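Local structure of endolysin B (Mycobacterium phage D29, 3HC7) at residues 127-132 with 240-245; 21-26 with 79-84; 116-121 with 146-151. The protein hydrolyses the ester junction between mycolic acid and arabinogalactan in the mycobacterial host cell wall, helping the phage break down the outer membrane and lyse the cell. All coordinates share one frame; numbering follows the deposited sequence.

Contact 1: 127-132 with 240-245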
loop_
_atom_site.group_PDB
_atom_site.type_symbol
_atom_site.label_atom_id
_atom_site.label_comp_id
_atom_site.label_asym_id
_atom_site.label_seq_id
_atom_site.Cartn_x
_atom_site.Cartn_y
_atom_site.Cartn_z
ATOM N N HIS A 127 2.070 -4.751 -13.219
ATOM C CA HIS A 127 1.259 -4.453 -14.397
ATOM C C HIS A 127 1.483 -3.017 -14.825
ATOM O O HIS A 127 1.714 -2.145 -13.987
ATOM C CB HIS A 127 -0.235 -4.659 -14.115
ATOM C CG HIS A 127 -0.597 -6.067 -13.759
ATOM N ND1 HIS A 127 -0.839 -6.467 -12.463
ATOM C CD2 HIS A 127 -0.766 -7.167 -14.532
ATOM C CE1 HIS A 127 -1.137 -7.754 -12.449
ATOM N NE2 HIS A 127 -1.098 -8.202 -13.693
ATOM N N SER A 128 1.410 -2.770 -16.131
ATOM C CA SER A 128 1.563 -1.422 -16.661
ATOM C C SER A 128 0.280 -0.625 -16.474
ATOM O O SER A 128 -0.818 -1.181 -16.556
ATOM C CB SER A 128 1.920 -1.473 -18.150
ATOM O OG SER A 128 1.953 -0.171 -18.707
ATOM N N ASP A 129 0.416 0.674 -16.215
ATOM C CA ASP A 129 -0.746 1.558 -16.166
ATOM C C ASP A 129 -0.930 2.314 -17.483
ATOM O O ASP A 129 -1.592 3.351 -17.532
ATOM C CB ASP A 129 -0.671 2.525 -14.979
ATOM C CG ASP A 129 0.527 3.456 -15.051
ATOM O OD1 ASP A 129 1.530 3.094 -15.691
ATOM O OD2 ASP A 129 0.465 4.549 -14.455
ATOM N N GLU A 130 -0.345 1.776 -18.549
ATOM C CA GLU A 130 -0.588 2.276 -19.896
ATOM C C GLU A 130 -0.466 3.790 -19.916
ATOM O O GLU A 130 -1.430 4.504 -20.189
ATOM C CB GLU A 130 -1.973 1.835 -20.385
ATOM C CG GLU A 130 -2.161 0.321 -20.410
ATOM C CD GLU A 130 -3.596 -0.102 -20.686
ATOM O OE1 GLU A 130 -4.343 0.665 -21.332
ATOM O OE2 GLU A 130 -3.976 -1.214 -20.255
ATOM N N TRP A 131 0.734 4.274 -19.626
ATOM C CA TRP A 131 0.953 5.694 -19.426
ATOM C C TRP A 131 2.388 6.029 -19.809
ATOM O O TRP A 131 2.994 5.332 -20.620
ATOM C CB TRP A 131 0.660 6.050 -17.966
ATOM C CG TRP A 131 0.617 7.513 -17.662
ATOM C CD1 TRP A 131 0.070 8.498 -18.429
ATOM C CD2 TRP A 131 1.118 8.153 -16.480
ATOM N NE1 TRP A 131 0.215 9.716 -17.806
ATOM C CE2 TRP A 131 0.853 9.530 -16.608
ATOM C CE3 TRP A 131 1.769 7.693 -15.329
ATOM C CZ2 TRP A 131 1.219 10.455 -15.627
ATOM C CZ3 TRP A 131 2.132 8.610 -14.356
ATOM C CH2 TRP A 131 1.856 9.976 -14.511
ATOM N N ILE A 132 2.936 7.083 -19.218
ATOM C CA ILE A 132 4.232 7.593 -19.647
ATOM C C ILE A 132 5.409 6.956 -18.910
ATOM O O ILE A 132 6.566 7.313 -19.147
ATOM C CB ILE A 132 4.297 9.130 -19.515
ATOM C CG1 ILE A 132 4.282 9.556 -18.046
ATOM C CG2 ILE A 132 3.143 9.774 -20.272
ATOM C CD1 ILE A 132 4.409 11.062 -17.851
ATOM N N HIS A 240 5.978 8.139 -9.086
ATOM C CA HIS A 240 5.211 7.618 -7.959
ATOM C C HIS A 240 3.713 7.834 -8.169
ATOM O O HIS A 240 2.908 7.492 -7.309
ATOM C CB HIS A 240 5.657 8.280 -6.651
ATOM C CG HIS A 240 5.503 9.769 -6.655
ATOM N ND1 HIS A 240 4.551 10.422 -5.905
ATOM C CD2 HIS A 240 6.166 10.731 -7.339
ATOM C CE1 HIS A 240 4.643 11.723 -6.112
ATOM N NE2 HIS A 240 5.614 11.937 -6.981
ATOM N N LEU A 241 3.358 8.420 -9.311
ATOM C CA LEU A 241 1.966 8.675 -9.671
ATOM C C LEU A 241 1.550 7.682 -10.751
ATOM O O LEU A 241 2.398 7.151 -11.469
ATOM C CB LEU A 241 1.792 10.115 -10.186
ATOM C CG LEU A 241 2.326 11.247 -9.304
ATOM C CD1 LEU A 241 2.101 12.602 -9.964
ATOM C CD2 LEU A 241 1.694 11.210 -7.921
ATOM N N TYR A 242 0.249 7.435 -10.873
ATOM C CA TYR A 242 -0.245 6.435 -11.820
ATOM C C TYR A 242 -1.488 6.874 -12.582
ATOM O O TYR A 242 -2.316 7.623 -12.069
ATOM C CB TYR A 242 -0.521 5.101 -11.099
ATOM C CG TYR A 242 0.738 4.432 -10.596
ATOM C CD1 TYR A 242 1.359 3.437 -11.337
ATOM C CD2 TYR A 242 1.322 4.820 -9.395
ATOM C CE1 TYR A 242 2.514 2.837 -10.894
ATOM C CE2 TYR A 242 2.480 4.225 -8.942
ATOM C CZ TYR A 242 3.071 3.236 -9.697
ATOM O OH TYR A 242 4.224 2.638 -9.252
ATOM N N ASN A 243 -1.599 6.398 -13.819
ATOM C CA ASN A 243 -2.837 6.471 -14.577
ATOM C C ASN A 243 -3.790 5.376 -14.086
ATOM O O ASN A 243 -3.435 4.198 -14.078
ATOM C CB ASN A 243 -2.538 6.282 -16.063
ATOM C CG ASN A 243 -3.793 6.087 -16.896
ATOM O OD1 ASN A 243 -4.854 6.622 -16.576
ATOM N ND2 ASN A 243 -3.675 5.319 -17.972
ATOM N N ARG A 244 -4.998 5.768 -13.685
ATOM C CA ARG A 244 -5.943 4.855 -13.038
ATOM C C ARG A 244 -6.835 4.055 -13.985
ATOM O O ARG A 244 -7.554 3.155 -13.547
ATOM C CB ARG A 244 -6.851 5.632 -12.082
ATOM C CG ARG A 244 -8.008 6.360 -12.770
ATOM C CD ARG A 244 -8.843 7.136 -11.764
ATOM N NE ARG A 244 -9.956 7.836 -12.394
ATOM C CZ ARG A 244 -9.893 9.081 -12.857
ATOM N NH1 ARG A 244 -8.764 9.779 -12.760
ATOM N NH2 ARG A 244 -10.964 9.635 -13.414
ATOM N N TYR A 245 -6.813 4.381 -15.270
ATOM C CA TYR A 245 -7.804 3.817 -16.187
ATOM C C TYR A 245 -7.724 2.298 -16.413
ATOM O O TYR A 245 -8.751 1.620 -16.371
ATOM C CB TYR A 245 -7.878 4.618 -17.490
ATOM C CG TYR A 245 -8.537 5.961 -17.270
ATOM C CD1 TYR A 245 -9.886 6.042 -16.961
ATOM C CD2 TYR A 245 -7.807 7.137 -17.334
ATOM C CE1 TYR A 245 -10.498 7.259 -16.739
ATOM C CE2 TYR A 245 -8.412 8.364 -17.115
ATOM C CZ TYR A 245 -9.759 8.417 -16.817
ATOM O OH TYR A 245 -10.370 9.632 -16.598
#

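Contact 2: 21-26 with 79-84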
loop_
_atom_site.group_PDB
_atom_site.type_symbol
_atom_site.label_atom_id
_atom_site.label_comp_id
_atom_site.label_asym_id
_atom_site.label_seq_id
_atom_site.Cartn_x
_atom_site.Cartn_y
_atom_site.Cartn_z
ATOM N N GLY A 21 -7.718 11.455 -5.176
ATOM C CA GLY A 21 -6.661 10.479 -5.001
ATOM C C GLY A 21 -6.977 9.186 -5.730
ATOM O O GLY A 21 -8.136 8.835 -5.914
ATOM N N LEU A 22 -5.928 8.473 -6.118
ATOM C CA LEU A 22 -6.024 7.328 -7.014
ATOM C C LEU A 22 -7.147 6.316 -6.699
ATOM O O LEU A 22 -7.940 5.994 -7.578
ATOM C CB LEU A 22 -4.658 6.636 -7.096
ATOM C CG LEU A 22 -4.250 6.019 -8.431
ATOM C CD1 LEU A 22 -4.750 6.871 -9.562
ATOM C CD2 LEU A 22 -2.740 5.867 -8.500
ATOM N N PRO A 23 -7.211 5.804 -5.453
ATOM C CA PRO A 23 -8.240 4.795 -5.154
ATOM C C PRO A 23 -9.645 5.375 -5.141
ATOM O O PRO A 23 -10.569 4.701 -5.578
ATOM C CB PRO A 23 -7.878 4.306 -3.742
ATOM C CG PRO A 23 -6.522 4.837 -3.444
ATOM C CD PRO A 23 -6.336 6.066 -4.296
ATOM N N ALA A 24 -9.812 6.594 -4.642
ATOM C CA ALA A 24 -11.142 7.193 -4.610
ATOM C C ALA A 24 -11.578 7.601 -6.012
ATOM O O ALA A 24 -12.739 7.419 -6.387
ATOM C CB ALA A 24 -11.184 8.376 -3.663
ATOM N N ASP A 25 -10.643 8.151 -6.786
ATOM C CA ASP A 25 -10.934 8.534 -8.166
ATOM C C ASP A 25 -11.424 7.310 -8.922
ATOM O O ASP A 25 -12.359 7.386 -9.720
ATOM C CB ASP A 25 -9.686 9.072 -8.870
ATOM C CG ASP A 25 -9.101 10.295 -8.190
ATOM O OD1 ASP A 25 -9.829 10.964 -7.421
ATOM O OD2 ASP A 25 -7.905 10.581 -8.436
ATOM N N THR A 26 -10.772 6.183 -8.667
ATOM C CA THR A 26 -11.102 4.942 -9.344
ATOM C C THR A 26 -12.513 4.501 -8.972
ATOM O O THR A 26 -13.347 4.307 -9.848
ATOM C CB THR A 26 -10.076 3.834 -9.024
ATOM O OG1 THR A 26 -8.773 4.250 -9.458
ATOM C CG2 THR A 26 -10.445 2.542 -9.726
ATOM N N ALA A 79 -8.791 -1.756 -3.178
ATOM C CA ALA A 79 -7.879 -0.909 -3.932
ATOM C C ALA A 79 -7.152 0.045 -3.000
ATOM O O ALA A 79 -7.775 0.811 -2.264
ATOM C CB ALA A 79 -8.634 -0.127 -5.002
ATOM N N GLY A 80 -5.829 0.000 -3.047
ATOM C CA GLY A 80 -5.015 0.857 -2.209
ATOM C C GLY A 80 -3.804 1.389 -2.945
ATOM O O GLY A 80 -3.221 0.705 -3.787
ATOM N N TYR A 81 -3.421 2.613 -2.602
ATOM C CA TYR A 81 -2.300 3.304 -3.229
ATOM C C TYR A 81 -1.265 3.674 -2.174
ATOM O O TYR A 81 -1.610 4.224 -1.128
ATOM C CB TYR A 81 -2.825 4.552 -3.944
ATOM C CG TYR A 81 -1.783 5.547 -4.410
ATOM C CD1 TYR A 81 -0.631 5.133 -5.070
ATOM C CD2 TYR A 81 -1.981 6.908 -4.227
ATOM C CE1 TYR A 81 0.310 6.048 -5.506
ATOM C CE2 TYR A 81 -1.047 7.833 -4.659
ATOM C CZ TYR A 81 0.092 7.400 -5.296
ATOM O OH TYR A 81 1.015 8.324 -5.723
ATOM N N SER A 82 -0.002 3.350 -2.456
ATOM C CA SER A 82 1.146 3.658 -1.593
ATOM C C SER A 82 0.941 3.211 -0.140
ATOM O O SER A 82 0.801 2.022 0.103
ATOM C CB SER A 82 1.631 5.121 -1.745
ATOM O OG SER A 82 1.012 6.033 -0.855
ATOM N N GLN A 83 0.931 4.121 0.831
ATOM C CA GLN A 83 0.630 3.675 2.193
ATOM C C GLN A 83 -0.668 2.854 2.186
ATOM O O GLN A 83 -0.822 1.882 2.936
ATOM C CB GLN A 83 0.523 4.856 3.161
ATOM C CG GLN A 83 0.147 4.440 4.581
ATOM C CD GLN A 83 0.098 5.612 5.557
ATOM O OE1 GLN A 83 -0.470 5.502 6.643
ATOM N NE2 GLN A 83 0.695 6.736 5.174
ATOM N N GLY A 84 -1.594 3.247 1.316
ATOM C CA GLY A 84 -2.856 2.545 1.161
ATOM C C GLY A 84 -2.670 1.125 0.663
ATOM O O GLY A 84 -3.452 0.237 1.004
#

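Contact 3: 116-121 with 146-151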
loop_
_atom_site.group_PDB
_atom_site.type_symbol
_atom_site.label_atom_id
_atom_site.label_comp_id
_atom_site.label_asym_id
_atom_site.label_seq_id
_atom_site.Cartn_x
_atom_site.Cartn_y
_atom_site.Cartn_z
ATOM N N TRP A 116 -1.506 0.260 -6.258
ATOM C CA TRP A 116 -0.625 1.175 -6.980
ATOM C C TRP A 116 0.504 1.512 -6.022
ATOM O O TRP A 116 0.250 1.728 -4.837
ATOM C CB TRP A 116 -1.328 2.484 -7.344
ATOM C CG TRP A 116 -2.569 2.401 -8.200
ATOM C CD1 TRP A 116 -2.632 2.397 -9.572
ATOM C CD2 TRP A 116 -3.926 2.396 -7.739
ATOM N NE1 TRP A 116 -3.946 2.358 -9.984
ATOM C CE2 TRP A 116 -4.758 2.358 -8.880
ATOM C CE3 TRP A 116 -4.518 2.414 -6.474
ATOM C CZ2 TRP A 116 -6.151 2.336 -8.787
ATOM C CZ3 TRP A 116 -5.900 2.389 -6.383
ATOM C CH2 TRP A 116 -6.700 2.349 -7.534
ATOM N N GLY A 117 1.735 1.567 -6.530
ATOM C CA GLY A 117 2.903 1.937 -5.737
ATOM C C GLY A 117 3.034 1.188 -4.416
ATOM O O GLY A 117 3.076 1.805 -3.352
ATOM N N ASN A 118 3.142 -0.136 -4.505
ATOM C CA ASN A 118 3.002 -1.049 -3.364
ATOM C C ASN A 118 4.310 -1.458 -2.649
ATOM O O ASN A 118 5.109 -2.231 -3.183
ATOM C CB ASN A 118 2.256 -2.308 -3.849
ATOM C CG ASN A 118 1.907 -3.257 -2.725
ATOM O OD1 ASN A 118 2.033 -2.917 -1.553
ATOM N ND2 ASN A 118 1.464 -4.459 -3.079
ATOM N N PRO A 119 4.521 -0.958 -1.418
ATOM C CA PRO A 119 5.733 -1.335 -0.679
ATOM C C PRO A 119 5.785 -2.819 -0.313
ATOM O O PRO A 119 6.839 -3.299 0.100
ATOM C CB PRO A 119 5.659 -0.473 0.585
ATOM C CG PRO A 119 4.800 0.688 0.200
ATOM C CD PRO A 119 3.773 0.111 -0.739
ATOM N N MET A 120 4.671 -3.533 -0.460
ATOM C CA MET A 120 4.654 -4.971 -0.225
ATOM C C MET A 120 4.554 -5.729 -1.532
ATOM O O MET A 120 4.197 -6.908 -1.539
ATOM C CB MET A 120 3.442 -5.379 0.622
ATOM C CG MET A 120 3.495 -4.992 2.085
ATOM S SD MET A 120 1.930 -5.420 2.896
ATOM C CE MET A 120 1.997 -7.212 2.881
ATOM N N ARG A 121 4.826 -5.065 -2.647
ATOM C CA ARG A 121 4.638 -5.720 -3.937
ATOM C C ARG A 121 5.463 -7.005 -4.059
ATOM O O ARG A 121 6.668 -7.007 -3.814
ATOM C CB ARG A 121 4.945 -4.774 -5.095
ATOM C CG ARG A 121 4.627 -5.374 -6.453
ATOM C CD ARG A 121 4.843 -4.377 -7.573
ATOM N NE ARG A 121 6.259 -4.070 -7.764
ATOM C CZ ARG A 121 7.106 -4.843 -8.440
ATOM N NH1 ARG A 121 6.689 -5.978 -8.988
ATOM N NH2 ARG A 121 8.372 -4.482 -8.564
ATOM N N ASP A 146 8.052 -7.927 4.911
ATOM C CA ASP A 146 6.761 -8.596 4.986
ATOM C C ASP A 146 5.974 -8.237 3.725
ATOM O O ASP A 146 5.171 -7.310 3.728
ATOM C CB ASP A 146 6.014 -8.109 6.232
ATOM C CG ASP A 146 4.700 -8.834 6.457
ATOM O OD1 ASP A 146 4.617 -10.045 6.158
ATOM O OD2 ASP A 146 3.757 -8.195 6.967
ATOM N N ARG A 147 6.230 -8.951 2.642
ATOM C CA ARG A 147 5.625 -8.613 1.360
ATOM C C ARG A 147 4.739 -9.752 0.864
ATOM O O ARG A 147 4.758 -10.865 1.407
ATOM C CB ARG A 147 6.702 -8.275 0.320
ATOM C CG ARG A 147 7.612 -9.445 -0.039
ATOM C CD ARG A 147 8.584 -9.093 -1.166
ATOM N NE ARG A 147 9.502 -8.014 -0.792
ATOM C CZ ARG A 147 10.639 -8.199 -0.124
ATOM N NH1 ARG A 147 10.997 -9.426 0.234
ATOM N NH2 ARG A 147 11.419 -7.162 0.186
ATOM N N LEU A 148 3.956 -9.465 -0.169
ATOM C CA LEU A 148 3.022 -10.451 -0.692
ATOM C C LEU A 148 3.775 -11.575 -1.393
ATOM O O LEU A 148 4.867 -11.366 -1.924
ATOM C CB LEU A 148 2.018 -9.779 -1.632
ATOM C CG LEU A 148 1.151 -8.733 -0.924
ATOM C CD1 LEU A 148 0.481 -7.802 -1.907
ATOM C CD2 LEU A 148 0.121 -9.404 -0.020
ATOM N N GLU A 149 3.200 -12.772 -1.370
ATOM C CA GLU A 149 3.810 -13.918 -2.030
ATOM C C GLU A 149 2.755 -14.849 -2.631
ATOM O O GLU A 149 1.626 -14.908 -2.149
ATOM C CB GLU A 149 4.721 -14.676 -1.061
ATOM C CG GLU A 149 4.170 -14.810 0.346
ATOM C CD GLU A 149 5.078 -15.622 1.259
ATOM O OE1 GLU A 149 4.747 -15.770 2.459
ATOM O OE2 GLU A 149 6.122 -16.109 0.776
ATOM N N ASN A 150 3.128 -15.551 -3.697
ATOM C CA ASN A 150 2.286 -16.601 -4.270
ATOM C C ASN A 150 0.882 -16.139 -4.615
ATOM O O ASN A 150 -0.069 -16.901 -4.490
ATOM C CB ASN A 150 2.193 -17.775 -3.300
ATOM C CG ASN A 150 3.549 -18.280 -2.877
ATOM O OD1 ASN A 150 3.734 -18.740 -1.746
ATOM N ND2 ASN A 150 4.514 -18.196 -3.785
ATOM N N LEU A 151 0.751 -14.890 -5.047
ATOM C CA LEU A 151 -0.560 -14.332 -5.332
ATOM C C LEU A 151 -1.229 -15.120 -6.448
ATOM O O LEU A 151 -2.429 -15.370 -6.408
ATOM C CB LEU A 151 -0.456 -12.851 -5.710
ATOM C CG LEU A 151 -0.103 -11.883 -4.573
ATOM C CD1 LEU A 151 0.052 -10.463 -5.094
ATOM C CD2 LEU A 151 -1.152 -11.940 -3.470
#

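Contact 1: 127-132 with 240-245
D129 and N243, whose CA atoms lie 5.6 Å apart, mark where the irregular loop 127-132 passes closest to 240-245, the irregular run leading into helix 245-251. No backbone-to-backbone hydrogen bond joins the two; each of the three bonds between them uses a side-chain atom of D129 or N243. D129 OD2 accepts from N243 N at 2.8 Å, met on the anti side of the carboxylate and 21° out of its plane. In return, N243 ND2 donates to D129 O at 2.9 Å, nearly in line with that carbonyl, although the N-H is bent (138° at the hydrogen). The same ND2 also reaches E130 O at a longer 3.3 Å, above the plane of the carbonyl. A chi1 of 169°, which sets CG opposite the backbone N, lets the N243 amide extend toward the loop, and its other end, OD1, accepts from Y245 N, a capping bond at the start of the helix.

W131 turns one indole face to N243 CB, 4.2 Å from the centroid of the five-membered ring, a CH-pi contact, while L241 O comes to the ring edge, 3.2 Å from W131 CZ3. D129 OD2 also approaches Y242 CD1 at 3.4 Å.

H163 ties the two segments together a second time: its NE2 hydrogen-bonds D129 OD1 and its backbone N bonds Y242 OH, which also bonds D166, the probable acid of the active site. Both carboxylate oxygens of D129 thus have nitrogen partners, which would probably favour its charged form if H163 NE2 is the donor. The bonds hold N243, three residues after the active-site H240, consistent with the loop helping to position this side of the site.

Contact 2: 21-26 with 79-84
L22 lies over one face of the Y81 phenol ring, its CD2 4.2 Å from the ring centroid and 12° off the normal, a well-centred CH-pi contact. L22 CB adds a second touch at the near part of the ring, 3.9 Å from Y81 CD2. The opposite face of the ring is met by S82 CB, toward the rim, so the phenol is held between the leucine and its own neighbour in sequence. The ring extends from the strand past L22, and its hydroxyl hydrogen-bonds to the backbone O of the active-site H240.

P23 fills the place nearer the strand backbone: its CG is 3.7 Å from Y81 CB, and its CB rests 3.8 Å from A79 O. No hydrogen bond crosses the interface; the side chains meet by van der Waals and CH-pi contact. Helix 22-26 and strand 79-81 approach to 7.8 Å between axes and run at 146°, closer to antiparallel than to parallel. Within the helix, L22 O accepts from both T26 N and T26 OG1, which arrive from opposite faces of its plane.

Beyond Y81 the chain turns sharply at S82, whose positive phi of 51° is the strained conformation of a nucleophile elbow. The active-site serine between strand 76-81 and helix 83-96, within G80-x-S82-x-G84, is the hallmark of the alpha/beta-hydrolase fold to which cutinases belong.

Contact 3: 116-121 with 146-151
An Asx turn and a type I beta turn, both begun by N118, shape the loop after strand 110-116 and present M120 to the segment 146-151. N118 OD1 accepts from M120 N at 2.9 Å, from above the plane of the side-chain carbonyl, and N118 O accepts from R121 N. M120 O accepts from L148 N in the one hydrogen bond across the contact, 2.9 Å long, almost straight at 175° and in the carbonyl plane.

Around this bond the M120 side chain bends at its last torsion (chi3 69°), bringing CE to 3.3 Å from D146 O and 4.1 Å from L148 CD2. The leucine's other methyl, CD1, packs against N118 ND2 at 3.7 Å. R147 CB passes 3.4 Å from M120 O, while its guanidinium has R121 O at the edge, near its plane, and NH2 bonds G142 O.

Helix 83-96 touches N118, P119 and M120 through A85, I86 and Q90, and its K93 forms a salt bridge with D146, whose other oxygen bonds Q90. The contact thus joins the exit of strand 110-116, next to the central strand 76-81, to the connection between strands 140-141 and 157-161, beside the helix that follows the nucleophile.

Contact 2 closes along the chain before either of the others opens, whereas the segments of contacts 1 and 3 alternate. Contact 3 begins at W116, the last residue of strand 110-116, whose neighbour in the parallel sheet is strand 76-81 of contact 2; backbone bonds join G80 O to W116 N and W116 O to S82 N, and the two centres are about 15 Å apart. Contact 1, about 12 Å from contact 2 and 17 Å from contact 3 between centres, reaches both through Y242, whose CB packs on L22 and on W116. All three lie by the C-terminal ends of the strands, where S82, H240 and the probable acid D166 come together from distant parts of the sequence.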